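PDB 3R2T: superantigen-like protein SSL8 from Staphylococcus aureus, which is of unknown function but belongs to the staphylococcal and streptococcal toxin family, pairing an OB-fold domain with a beta-grasp domain as in other superantigen-like proteins. Local coordinates for residues Y72-V77 and Q97-F102; Q80-G83 and N88-L91; L91-N96 and D130-S135; F121-L126 and L185-R190. All blocks are in the same frame, centred on the assembly; numbering follows the deposited sequence.

Contact 1: residues Y72-V77 and Q97-F102; sequences YELTNV and QKFQVF
Inside the N-terminal OB-fold domain, F99 reaches from its strand toward L74 and Y72, and the three side chains pack together without any hydrogen bond between the two segments. L74 comes from the direction opposite to F99 and sets one methyl over the ring: CD1 of L74 is 3.5 Å from the F99 ring centroid and only 15° off the ring normal, a CH-pi contact. The second methyl sits beside it, with L74 CD2 3.7 Å from F99 CE2. A branched leucine suits this place because one methyl can cover the ring centre while the other follows its rim. The ring meets Y72 differently. Its CZ and CE1 edge points at the tyrosine face in a T-shaped pair, with centroids 5.5 Å apart and planes at 74°, and Y72 CG is 3.9 Å from F99 CZ.

With CA of L74 and CA of F99 9.9 Å apart, strands 72-79 and 99-102 face each other across the interior of the curled OB sheet; they are not partners within it. L74 bonds through its backbone to V120, F99 to F92, whose ring also meets that of F99, and I133 touches both Y72 and F99. In F99, CG lies anti to the carbonyl carbon (chi1 -65°), a turn that carries the ring inward to L74. Y72 is partly exposed; its ring gives F99 an aromatic face, which an edge-to-face pair needs, and Q97 brings CG obliquely to within 4.5 Å of Y72 CE1.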
loop_
_atom_site.group_PDB
_atom_site.type_symbol
_atom_site.label_atom_id
_atom_site.label_comp_id
_atom_site.label_asym_id
_atom_site.label_seq_id
_atom_site.Cartn_x
_atom_site.Cartn_y
_atom_site.Cartn_z
ATOM N N TYR A 72 17.999 0.621 2.099
ATOM C CA TYR A 72 18.551 -0.157 3.201
ATOM C C TYR A 72 18.864 -1.567 2.764
ATOM O O TYR A 72 18.102 -2.156 2.016
ATOM C CB TYR A 72 17.519 -0.242 4.332
ATOM C CG TYR A 72 16.997 1.100 4.836
ATOM C CD1 TYR A 72 17.485 1.674 6.001
ATOM C CD2 TYR A 72 16.001 1.782 4.145
ATOM C CE1 TYR A 72 16.988 2.917 6.465
ATOM C CE2 TYR A 72 15.503 3.002 4.598
ATOM C CZ TYR A 72 15.998 3.562 5.742
ATOM O OH TYR A 72 15.487 4.772 6.157
ATOM N N GLU A 73 19.971 -2.112 3.250
ATOM C CA GLU A 73 20.374 -3.475 2.945
ATOM C C GLU A 73 20.357 -4.306 4.226
ATOM O O GLU A 73 21.154 -4.093 5.124
ATOM C CB GLU A 73 21.768 -3.508 2.332
ATOM C CG GLU A 73 21.874 -2.797 0.991
ATOM C CD GLU A 73 23.291 -2.747 0.479
ATOM O OE1 GLU A 73 24.099 -3.626 0.856
ATOM O OE2 GLU A 73 23.599 -1.820 -0.300
ATOM N N LEU A 74 19.441 -5.262 4.280
ATOM C CA LEU A 74 19.274 -6.126 5.426
ATOM C C LEU A 74 19.794 -7.501 5.032
ATOM O O LEU A 74 19.593 -7.936 3.896
ATOM C CB LEU A 74 17.803 -6.136 5.784
ATOM C CG LEU A 74 17.385 -4.649 5.848
ATOM C CD1 LEU A 74 15.904 -4.434 5.727
ATOM C CD2 LEU A 74 17.982 -3.979 7.086
ATOM N N THR A 75 20.471 -8.182 5.949
ATOM C CA THR A 75 21.067 -9.467 5.615
ATOM C C THR A 75 20.779 -10.569 6.623
ATOM O O THR A 75 20.619 -10.304 7.809
ATOM C CB THR A 75 22.600 -9.315 5.476
ATOM O OG1 THR A 75 22.892 -8.228 4.578
ATOM C CG2 THR A 75 23.235 -10.591 4.939
ATOM N N ASN A 76 20.733 -11.807 6.115
ATOM C CA ASN A 76 20.491 -13.009 6.904
ATOM C C ASN A 76 19.310 -12.834 7.843
ATOM O O ASN A 76 19.412 -13.078 9.048
ATOM C CB ASN A 76 21.753 -13.419 7.681
ATOM C CG ASN A 76 21.636 -14.824 8.311
ATOM O OD1 ASN A 76 20.853 -15.661 7.860
ATOM N ND2 ASN A 76 22.414 -15.071 9.347
ATOM N N VAL A 77 18.192 -12.399 7.267
ATOM C CA VAL A 77 16.953 -12.177 7.997
ATOM C C VAL A 77 16.075 -13.414 7.951
ATOM O O VAL A 77 16.103 -14.186 6.982
ATOM C CB VAL A 77 16.119 -10.997 7.399
ATOM C CG1 VAL A 77 16.839 -9.693 7.574
ATOM C CG2 VAL A 77 15.813 -11.247 5.944
ATOM N N GLN A 97 15.877 -0.309 13.049
ATOM C CA GLN A 97 14.767 0.002 12.147
ATOM C C GLN A 97 13.782 -1.157 12.035
ATOM O O GLN A 97 14.162 -2.325 12.125
ATOM C CB GLN A 97 15.270 0.390 10.747
ATOM C CG GLN A 97 15.694 1.843 10.609
ATOM C CD GLN A 97 14.514 2.819 10.756
ATOM O OE1 GLN A 97 13.334 2.419 10.750
ATOM N NE2 GLN A 97 14.832 4.105 10.889
ATOM N N LYS A 98 12.516 -0.800 11.823
ATOM C CA LYS A 98 11.413 -1.754 11.684
ATOM C C LYS A 98 10.966 -1.754 10.224
ATOM O O LYS A 98 10.807 -0.692 9.634
ATOM C CB LYS A 98 10.232 -1.317 12.563
ATOM C CG LYS A 98 10.560 -1.063 14.039
ATOM C CD LYS A 98 9.325 -0.517 14.769
ATOM C CE LYS A 98 9.620 -0.016 16.191
ATOM N NZ LYS A 98 10.091 -1.081 17.113
ATOM N N PHE A 99 10.746 -2.936 9.655
ATOM C CA PHE A 99 10.339 -3.050 8.260
ATOM C C PHE A 99 9.100 -3.887 8.031
ATOM O O PHE A 99 8.761 -4.753 8.834
ATOM C CB PHE A 99 11.457 -3.688 7.434
ATOM C CG PHE A 99 12.692 -2.859 7.348
ATOM C CD1 PHE A 99 12.822 -1.896 6.366
ATOM C CD2 PHE A 99 13.729 -3.041 8.244
ATOM C CE1 PHE A 99 13.956 -1.133 6.276
ATOM C CE2 PHE A 99 14.874 -2.282 8.148
ATOM C CZ PHE A 99 14.986 -1.328 7.167
ATOM N N GLN A 100 8.459 -3.616 6.895
ATOM C CA GLN A 100 7.278 -4.337 6.442
ATOM C C GLN A 100 7.348 -4.416 4.926
ATOM O O GLN A 100 7.090 -3.442 4.230
ATOM C CB GLN A 100 5.996 -3.653 6.891
ATOM C CG GLN A 100 4.739 -4.375 6.441
ATOM C CD GLN A 100 3.518 -3.941 7.218
ATOM O OE1 GLN A 100 3.581 -3.783 8.438
ATOM N NE2 GLN A 100 2.396 -3.774 6.528
ATOM N N VAL A 101 7.692 -5.599 4.444
ATOM C CA VAL A 101 7.887 -5.856 3.039
ATOM C C VAL A 101 6.690 -6.500 2.409
ATOM O O VAL A 101 6.300 -7.626 2.758
ATOM C CB VAL A 101 9.083 -6.796 2.837
ATOM C CG1 VAL A 101 9.309 -7.063 1.347
ATOM C CG2 VAL A 101 10.323 -6.189 3.502
ATOM N N PHE A 102 6.121 -5.783 1.449
ATOM C CA PHE A 102 4.957 -6.255 0.738
ATOM C C PHE A 102 5.403 -7.155 -0.401
ATOM O O PHE A 102 6.167 -6.729 -1.272
ATOM C CB PHE A 102 4.167 -5.069 0.211
ATOM C CG PHE A 102 3.463 -4.279 1.293
ATOM C CD1 PHE A 102 2.093 -4.346 1.425
ATOM C CD2 PHE A 102 4.176 -3.500 2.200
ATOM C CE1 PHE A 102 1.433 -3.618 2.421
ATOM C CE2 PHE A 102 3.525 -2.783 3.196
ATOM C CZ PHE A 102 2.151 -2.842 3.304
#

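Contact 2: residues Q80-G83 and N88-L91; sequences QSQG and NVLL
Q82 has its CG between the backbone N and the carbonyl carbon (chi1 54°), and V89 holds CG2 in the same position on its own residue, which brings Q82 CG within 4.1 Å of V89 CG2 on one face of the hairpin. Beyond CG the glutamine chain runs extended and crosses L91 at about a right angle, so that Q82 OE1 lies 4.0 Å from L91 CD1. The long side chain thus offers its CG methylene to the valine and still carries an amide at the exposed edge. Underneath, Q82 and V89 form an antiparallel hydrogen-bonded pair: Q82 N donates to V89 O at 2.9 Å, and V89 N to Q82 O at 2.9 Å. G83 and N88 follow as the non-hydrogen-bonded pair. N88 OD1 accepts from a water at 3.0 Å, while its ND2 is bonded to E108 O. One residue beyond V89, L90 lays CD2 3.4 Å from Q80 C, against the peptide leading into S81. V89 O receives a second, softer contact from S81 CA at 3.2 Å. The two backbone bonds set the register of the hairpin, and the carbon contacts of V89, L90 and L91 probably shield them.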
loop_
_atom_site.group_PDB
_atom_site.type_symbol
_atom_site.label_atom_id
_atom_site.label_comp_id
_atom_site.label_asym_id
_atom_site.label_seq_id
_atom_site.Cartn_x
_atom_site.Cartn_y
_atom_site.Cartn_z
ATOM N N GLN A 80 8.406 -14.869 8.063
ATOM C CA GLN A 80 7.242 -15.638 7.659
ATOM C C GLN A 80 6.190 -14.641 7.204
ATOM O O GLN A 80 5.982 -13.611 7.855
ATOM C CB GLN A 80 6.718 -16.477 8.834
ATOM C CG GLN A 80 5.444 -17.271 8.540
ATOM C CD GLN A 80 5.008 -18.157 9.699
ATOM O OE1 GLN A 80 5.759 -18.367 10.649
ATOM N NE2 GLN A 80 3.794 -18.687 9.617
ATOM N N SER A 81 5.533 -14.931 6.085
ATOM C CA SER A 81 4.513 -14.028 5.556
ATOM C C SER A 81 3.232 -14.067 6.392
ATOM O O SER A 81 2.871 -15.095 6.955
ATOM C CB SER A 81 4.195 -14.355 4.098
ATOM O OG SER A 81 3.689 -15.670 3.961
ATOM N N GLN A 82 2.564 -12.921 6.464
ATOM C CA GLN A 82 1.307 -12.764 7.200
ATOM C C GLN A 82 0.462 -11.766 6.439
ATOM O O GLN A 82 0.969 -10.975 5.653
ATOM C CB GLN A 82 1.512 -12.278 8.643
ATOM C CG GLN A 82 2.328 -11.002 8.783
ATOM C CD GLN A 82 2.387 -10.504 10.219
ATOM O OE1 GLN A 82 3.416 -10.612 10.881
ATOM N NE2 GLN A 82 1.272 -9.999 10.716
ATOM N N GLY A 83 -0.829 -11.809 6.684
ATOM C CA GLY A 83 -1.739 -10.931 6.018
ATOM C C GLY A 83 -1.775 -9.544 6.613
ATOM O O GLY A 83 -1.775 -9.368 7.832
ATOM N N ASN A 88 0.236 -9.766 1.357
ATOM C CA ASN A 88 1.024 -10.686 2.157
ATOM C C ASN A 88 2.291 -9.903 2.428
ATOM O O ASN A 88 2.896 -9.409 1.510
ATOM C CB ASN A 88 1.357 -11.953 1.381
ATOM C CG ASN A 88 0.189 -12.863 1.242
ATOM O OD1 ASN A 88 -0.568 -13.043 2.183
ATOM N ND2 ASN A 88 0.054 -13.489 0.087
ATOM N N VAL A 89 2.691 -9.793 3.686
ATOM C CA VAL A 89 3.855 -9.025 4.036
ATOM C C VAL A 89 4.777 -9.770 4.991
ATOM O O VAL A 89 4.387 -10.783 5.602
ATOM C CB VAL A 89 3.444 -7.684 4.718
ATOM C CG1 VAL A 89 2.450 -6.898 3.835
ATOM C CG2 VAL A 89 2.838 -7.941 6.102
ATOM N N LEU A 90 6.007 -9.262 5.085
ATOM C CA LEU A 90 7.029 -9.758 5.987
ATOM C C LEU A 90 7.446 -8.598 6.871
ATOM O O LEU A 90 7.759 -7.516 6.374
ATOM C CB LEU A 90 8.264 -10.212 5.235
ATOM C CG LEU A 90 8.218 -11.420 4.314
ATOM C CD1 LEU A 90 9.521 -11.502 3.526
ATOM C CD2 LEU A 90 7.983 -12.680 5.107
ATOM N N LEU A 91 7.441 -8.818 8.176
ATOM C CA LEU A 91 7.870 -7.811 9.132
ATOM C C LEU A 91 9.163 -8.254 9.799
ATOM O O LEU A 91 9.420 -9.444 9.943
ATOM C CB LEU A 91 6.819 -7.589 10.228
ATOM C CG LEU A 91 5.503 -6.868 9.919
ATOM C CD1 LEU A 91 4.754 -7.510 8.777
ATOM C CD2 LEU A 91 4.631 -6.826 11.181
HETATM O O HOH W 1 0.609 -14.424 4.598
#

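Contact 3: residues L91-N96 and D130-S135; sequences LFNQQN and DGRIFS
R132 extends its side chain toward L91, F92 and N93 and ends in a guanidinium set among carbonyl oxygens. From CB the chain runs out extended, with CG anti to the backbone N, and the methylenes CG and CD pass beside Q100. At chi3 (-63°) it bends, turning NE and the flat group beyond it toward the end of strand 87-92. CZ comes 3.9 Å from N93 OD1. Of the two terminal nitrogens, NH1 does most of the work: its firm partner is the backbone oxygen of F99, and it adds a weak bond to N93 OD1 at 3.3 Å, bent to 136°. F92 O lies near the guanidinium plane, at its edge, 3.5 Å from NH1. NH2 stands 3.6 Å from N93 OD1. The N93 amide is turned only 24° from the guanidinium plane, although the two side chains cross at about a right angle. L91, meanwhile, sets CG over one guanidinium face, with CB of L91 3.9 Å from R132 NH1, so apolar carbon covers one face of a group that also bonds to the oxygen of F99.

An arginine fits here because it combines a long apolar stem with a broad cationic end. F92 O and N93 OD1 are both acceptors, yet lie 2.8 Å apart, a closeness that the nearby positive charge probably eases. R132 lies where the chain enters strand 133-141, which runs parallel to strand 99-102; its backbone N bonds to D128. The side chain passes over the start of strand 99-102 and reaches the end of its neighbour, strand 87-92, where that chain leaves the sheet.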
loop_
_atom_site.group_PDB
_atom_site.type_symbol
_atom_site.label_atom_id
_atom_site.label_comp_id
_atom_site.label_asym_id
_atom_site.label_seq_id
_atom_site.Cartn_x
_atom_site.Cartn_y
_atom_site.Cartn_z
ATOM N N LEU A 91 7.441 -8.818 8.176
ATOM C CA LEU A 91 7.870 -7.811 9.132
ATOM C C LEU A 91 9.163 -8.254 9.799
ATOM O O LEU A 91 9.420 -9.444 9.943
ATOM C CB LEU A 91 6.819 -7.589 10.228
ATOM C CG LEU A 91 5.503 -6.868 9.919
ATOM C CD1 LEU A 91 4.754 -7.510 8.777
ATOM C CD2 LEU A 91 4.631 -6.826 11.181
ATOM N N PHE A 92 9.993 -7.291 10.175
ATOM C CA PHE A 92 11.206 -7.592 10.927
ATOM C C PHE A 92 11.843 -6.313 11.405
ATOM O O PHE A 92 11.459 -5.218 10.967
ATOM C CB PHE A 92 12.188 -8.492 10.173
ATOM C CG PHE A 92 12.561 -7.988 8.833
ATOM C CD1 PHE A 92 13.622 -7.114 8.683
ATOM C CD2 PHE A 92 11.864 -8.401 7.711
ATOM C CE1 PHE A 92 13.980 -6.657 7.438
ATOM C CE2 PHE A 92 12.197 -7.947 6.474
ATOM C CZ PHE A 92 13.262 -7.068 6.330
ATOM N N ASN A 93 12.789 -6.472 12.328
ATOM C CA ASN A 93 13.492 -5.364 12.950
ATOM C C ASN A 93 15.011 -5.509 12.945
ATOM O O ASN A 93 15.619 -5.662 14.013
ATOM C CB ASN A 93 13.048 -5.222 14.418
ATOM C CG ASN A 93 11.579 -4.868 14.566
ATOM O OD1 ASN A 93 10.904 -4.518 13.602
ATOM N ND2 ASN A 93 11.081 -4.944 15.797
ATOM N N GLN A 94 15.636 -5.471 11.774
ATOM C CA GLN A 94 17.094 -5.526 11.728
ATOM C C GLN A 94 17.613 -4.102 11.971
ATOM O O GLN A 94 16.954 -3.130 11.602
ATOM C CB GLN A 94 17.622 -6.125 10.417
ATOM C CG GLN A 94 19.169 -6.190 10.363
ATOM C CD GLN A 94 19.711 -7.109 9.267
ATOM O OE1 GLN A 94 20.584 -6.720 8.484
ATOM N NE2 GLN A 94 19.184 -8.329 9.206
ATOM N N GLN A 95 18.787 -3.985 12.601
ATOM C CA GLN A 95 19.362 -2.678 12.936
ATOM C C GLN A 95 18.362 -2.054 13.920
ATOM O O GLN A 95 17.598 -2.786 14.575
ATOM C CB GLN A 95 19.562 -1.829 11.665
ATOM C CG GLN A 95 20.543 -2.460 10.660
ATOM C CD GLN A 95 20.408 -1.924 9.230
ATOM O OE1 GLN A 95 19.460 -1.197 8.898
ATOM N NE2 GLN A 95 21.343 -2.326 8.362
ATOM N N ASN A 96 18.350 -0.731 14.049
ATOM C CA ASN A 96 17.379 -0.099 14.935
ATOM C C ASN A 96 16.202 0.433 14.115
ATOM O O ASN A 96 15.614 1.470 14.443
ATOM C CB ASN A 96 18.029 0.980 15.805
ATOM C CG ASN A 96 19.091 0.406 16.745
ATOM O OD1 ASN A 96 19.538 -0.737 16.573
ATOM N ND2 ASN A 96 19.504 1.200 17.738
ATOM N N ASP A 130 4.535 4.647 13.575
ATOM C CA ASP A 130 5.501 4.108 14.559
ATOM C C ASP A 130 6.903 3.861 13.990
ATOM O O ASP A 130 7.733 3.183 14.605
ATOM C CB ASP A 130 4.944 2.911 15.365
ATOM C CG ASP A 130 4.332 1.812 14.500
ATOM O OD1 ASP A 130 3.396 1.154 15.011
ATOM O OD2 ASP A 130 4.748 1.610 13.338
ATOM N N GLY A 131 7.162 4.449 12.819
ATOM C CA GLY A 131 8.457 4.374 12.175
ATOM C C GLY A 131 8.722 3.164 11.303
ATOM O O GLY A 131 9.817 3.034 10.780
ATOM N N ARG A 132 7.731 2.286 11.137
ATOM C CA ARG A 132 7.919 1.091 10.311
ATOM C C ARG A 132 7.901 1.478 8.821
ATOM O O ARG A 132 7.014 2.161 8.336
ATOM C CB ARG A 132 6.897 -0.002 10.654
ATOM C CG ARG A 132 7.170 -1.351 9.977
ATOM C CD ARG A 132 6.240 -2.461 10.482
ATOM N NE ARG A 132 6.410 -2.750 11.908
ATOM C CZ ARG A 132 7.340 -3.562 12.423
ATOM N NH1 ARG A 132 8.228 -4.187 11.648
ATOM N NH2 ARG A 132 7.394 -3.745 13.730
ATOM N N ILE A 133 8.916 1.010 8.118
ATOM C CA ILE A 133 9.139 1.320 6.721
ATOM C C ILE A 133 8.465 0.329 5.782
ATOM O O ILE A 133 8.803 -0.854 5.776
ATOM C CB ILE A 133 10.663 1.317 6.456
ATOM C CG1 ILE A 133 11.343 2.361 7.367
ATOM C CG2 ILE A 133 10.945 1.596 5.011
ATOM C CD1 ILE A 133 12.879 2.246 7.453
ATOM N N PHE A 134 7.526 0.829 4.986
ATOM C CA PHE A 134 6.794 0.013 4.016
ATOM C C PHE A 134 7.566 -0.058 2.707
ATOM O O PHE A 134 7.780 0.962 2.059
ATOM C CB PHE A 134 5.417 0.627 3.751
ATOM C CG PHE A 134 4.384 0.354 4.828
ATOM C CD1 PHE A 134 4.727 0.290 6.169
ATOM C CD2 PHE A 134 3.044 0.264 4.488
ATOM C CE1 PHE A 134 3.756 0.065 7.150
ATOM C CE2 PHE A 134 2.061 0.050 5.460
ATOM C CZ PHE A 134 2.421 -0.050 6.797
ATOM N N SER A 135 7.947 -1.261 2.309
ATOM C CA SER A 135 8.695 -1.464 1.081
ATOM C C SER A 135 8.136 -2.666 0.321
ATOM O O SER A 135 7.441 -3.520 0.908
ATOM C CB SER A 135 10.176 -1.675 1.396
ATOM O OG SER A 135 10.961 -1.749 0.216
#

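Contact 4: residues F121-L126 and L185-R190; sequences FAVPEL and LDFKIR
F121 and F187 meet with their side chains crossing at about a right angle, each having CG anti to its own backbone N. The outer end of the F121 ring reaches the root of F187: F121 CE2 is 3.7 Å from F187 CB, and F187 CG lies at the edge of the F121 ring, in its plane. The two rings are inclined at 59°, neither stacked nor edge-to-face. V123 approaches F187 from the opposite direction. Its CG1 is anti to the backbone N and its CG2 beside that N, a rotation that turns both methyls to F187, CG2 over one face, offset toward the rim, and CG1 3.6 Å from F187 CE2.

Here the OB-fold domain, through strand 118-122 and the residues that follow it, packs on helix 182-197 of the beta-grasp domain, and large buried apolar residues suit such an interdomain seam. Y67 and S71 also touch F187. K188, one residue on, is extended until chi4 (54°), where a bend brings NZ to 3.4 Å from F121 CE1. That ammonium forms salt bridges to E73 and E184, so its long chain links the helix to strand 72-79 while its end crosses the F121 ring obliquely. Elsewhere on the same helix, R190 holds D186 side-on: NE at 2.7 Å and NH1 at 3.0 Å both reach D186 OD2 on its syn side. D186 OD1 takes its own hydrogen bond from Y67, and R190 NH2 bonds to Y200 and the D225 carbonyl.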
loop_
_atom_site.group_PDB
_atom_site.type_symbol
_atom_site.label_atom_id
_atom_site.label_comp_id
_atom_site.label_asym_id
_atom_site.label_seq_id
_atom_site.Cartn_x
_atom_site.Cartn_y
_atom_site.Cartn_z
ATOM N N PHE A 121 16.466 -5.819 0.166
ATOM C CA PHE A 121 16.814 -4.486 -0.235
ATOM C C PHE A 121 15.501 -3.753 -0.085
ATOM O O PHE A 121 14.522 -4.132 -0.688
ATOM C CB PHE A 121 17.334 -4.431 -1.669
ATOM C CG PHE A 121 17.756 -3.049 -2.086
ATOM C CD1 PHE A 121 18.989 -2.541 -1.689
ATOM C CD2 PHE A 121 16.919 -2.251 -2.850
ATOM C CE1 PHE A 121 19.379 -1.249 -2.054
ATOM C CE2 PHE A 121 17.298 -0.969 -3.213
ATOM C CZ PHE A 121 18.524 -0.462 -2.809
ATOM N N ALA A 122 15.481 -2.719 0.740
ATOM C CA ALA A 122 14.258 -1.978 1.033
ATOM C C ALA A 122 14.365 -0.501 0.723
ATOM O O ALA A 122 15.409 0.114 0.936
ATOM C CB ALA A 122 13.888 -2.167 2.520
ATOM N N VAL A 123 13.269 0.042 0.199
ATOM C CA VAL A 123 13.140 1.461 -0.151
ATOM C C VAL A 123 11.762 1.888 0.374
ATOM O O VAL A 123 10.762 1.221 0.134
ATOM C CB VAL A 123 13.226 1.676 -1.680
ATOM C CG1 VAL A 123 13.081 3.153 -2.031
ATOM C CG2 VAL A 123 14.530 1.138 -2.205
ATOM N N PRO A 124 11.694 2.999 1.087
ATOM C CA PRO A 124 10.362 3.315 1.584
ATOM C C PRO A 124 9.386 3.837 0.533
ATOM O O PRO A 124 9.748 4.713 -0.234
ATOM C CB PRO A 124 10.624 4.425 2.628
ATOM C CG PRO A 124 12.113 4.692 2.603
ATOM C CD PRO A 124 12.662 4.066 1.369
ATOM N N GLU A 125 8.195 3.237 0.466
ATOM C CA GLU A 125 7.106 3.759 -0.357
ATOM C C GLU A 125 6.412 4.708 0.642
ATOM O O GLU A 125 5.902 5.753 0.266
ATOM C CB GLU A 125 6.173 2.673 -0.844
ATOM C CG GLU A 125 6.849 1.616 -1.708
ATOM C CD GLU A 125 7.522 2.207 -2.934
ATOM O OE1 GLU A 125 7.071 3.256 -3.470
ATOM O OE2 GLU A 125 8.523 1.623 -3.358
ATOM N N LEU A 126 6.407 4.315 1.920
ATOM C CA LEU A 126 5.896 5.147 3.017
ATOM C C LEU A 126 6.464 4.656 4.361
ATOM O O LEU A 126 7.049 3.558 4.441
ATOM C CB LEU A 126 4.367 5.182 3.068
ATOM C CG LEU A 126 3.547 3.952 3.461
ATOM C CD1 LEU A 126 3.919 3.462 4.851
ATOM C CD2 LEU A 126 2.047 4.295 3.428
ATOM N N LEU A 185 19.182 -3.488 -8.297
ATOM C CA LEU A 185 19.957 -3.020 -9.452
ATOM C C LEU A 185 19.356 -1.737 -9.995
ATOM O O LEU A 185 20.058 -0.782 -10.230
ATOM C CB LEU A 185 19.975 -4.068 -10.548
ATOM C CG LEU A 185 20.701 -5.361 -10.215
ATOM C CD1 LEU A 185 20.649 -6.312 -11.399
ATOM C CD2 LEU A 185 22.140 -5.087 -9.835
ATOM N N ASP A 186 18.039 -1.735 -10.180
ATOM C CA ASP A 186 17.309 -0.570 -10.674
ATOM C C ASP A 186 17.551 0.684 -9.847
ATOM O O ASP A 186 17.815 1.753 -10.394
ATOM C CB ASP A 186 15.814 -0.860 -10.636
ATOM C CG ASP A 186 14.954 0.381 -10.976
ATOM O OD1 ASP A 186 14.186 0.815 -10.093
ATOM O OD2 ASP A 186 15.067 0.938 -12.091
ATOM N N PHE A 187 17.442 0.543 -8.522
ATOM C CA PHE A 187 17.589 1.654 -7.608
ATOM C C PHE A 187 19.022 2.177 -7.563
ATOM O O PHE A 187 19.252 3.402 -7.620
ATOM C CB PHE A 187 17.146 1.267 -6.185
ATOM C CG PHE A 187 17.053 2.452 -5.235
ATOM C CD1 PHE A 187 18.169 2.897 -4.541
ATOM C CD2 PHE A 187 15.851 3.132 -5.075
ATOM C CE1 PHE A 187 18.091 3.987 -3.704
ATOM C CE2 PHE A 187 15.758 4.230 -4.239
ATOM C CZ PHE A 187 16.872 4.663 -3.546
ATOM N N LYS A 188 19.982 1.262 -7.455
ATOM C CA LYS A 188 21.399 1.657 -7.384
ATOM C C LYS A 188 21.869 2.269 -8.690
ATOM O O LYS A 188 22.667 3.199 -8.702
ATOM C CB LYS A 188 22.289 0.451 -7.032
ATOM C CG LYS A 188 22.307 0.032 -5.546
ATOM C CD LYS A 188 23.129 -1.262 -5.397
ATOM C CE LYS A 188 23.693 -1.436 -3.980
ATOM N NZ LYS A 188 22.696 -1.358 -2.895
ATOM N N ILE A 189 21.400 1.731 -9.806
ATOM C CA ILE A 189 21.818 2.291 -11.058
ATOM C C ILE A 189 21.242 3.707 -11.162
ATOM O O ILE A 189 21.983 4.633 -11.399
ATOM C CB ILE A 189 21.469 1.418 -12.232
ATOM C CG1 ILE A 189 22.324 0.161 -12.198
ATOM C CG2 ILE A 189 21.750 2.148 -13.529
ATOM C CD1 ILE A 189 21.873 -0.927 -13.202
ATOM N N ARG A 190 19.953 3.901 -10.914
ATOM C CA ARG A 190 19.391 5.272 -11.026
ATOM C C ARG A 190 20.011 6.262 -10.061
ATOM O O ARG A 190 20.175 7.437 -10.401
ATOM C CB ARG A 190 17.870 5.305 -10.859
ATOM C CG ARG A 190 17.153 4.428 -11.881
ATOM C CD ARG A 190 15.709 4.779 -12.004
ATOM N NE ARG A 190 14.894 3.644 -12.428
ATOM C CZ ARG A 190 13.681 3.755 -12.951
ATOM N NH1 ARG A 190 12.985 2.663 -13.285
ATOM N NH2 ARG A 190 13.161 4.954 -13.159
#

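Overall arrangement
Contacts 1, 2 and 3 all lie within the OB-fold domain, whereas contact 4 joins that domain to the beta-grasp domain. Contact 2 is nested in the chain loop closed by contact 1, and the two are sewn together by V101 N to L90 O at 2.7 Å. Contacts 1 and 3 have centres about 6 Å apart and alternate along the sequence; F99 N meets F92 O at 2.7 Å. L91 is shared by contacts 2 and 3. Contact 4 reaches contact 1 through the 2.8 Å salt bridge from K188 NZ to E73 OE2, and contact 3 through E125 N to F134 O at 2.8 Å. Contact 2, with its centre about 20 Å away, does not touch contact 4.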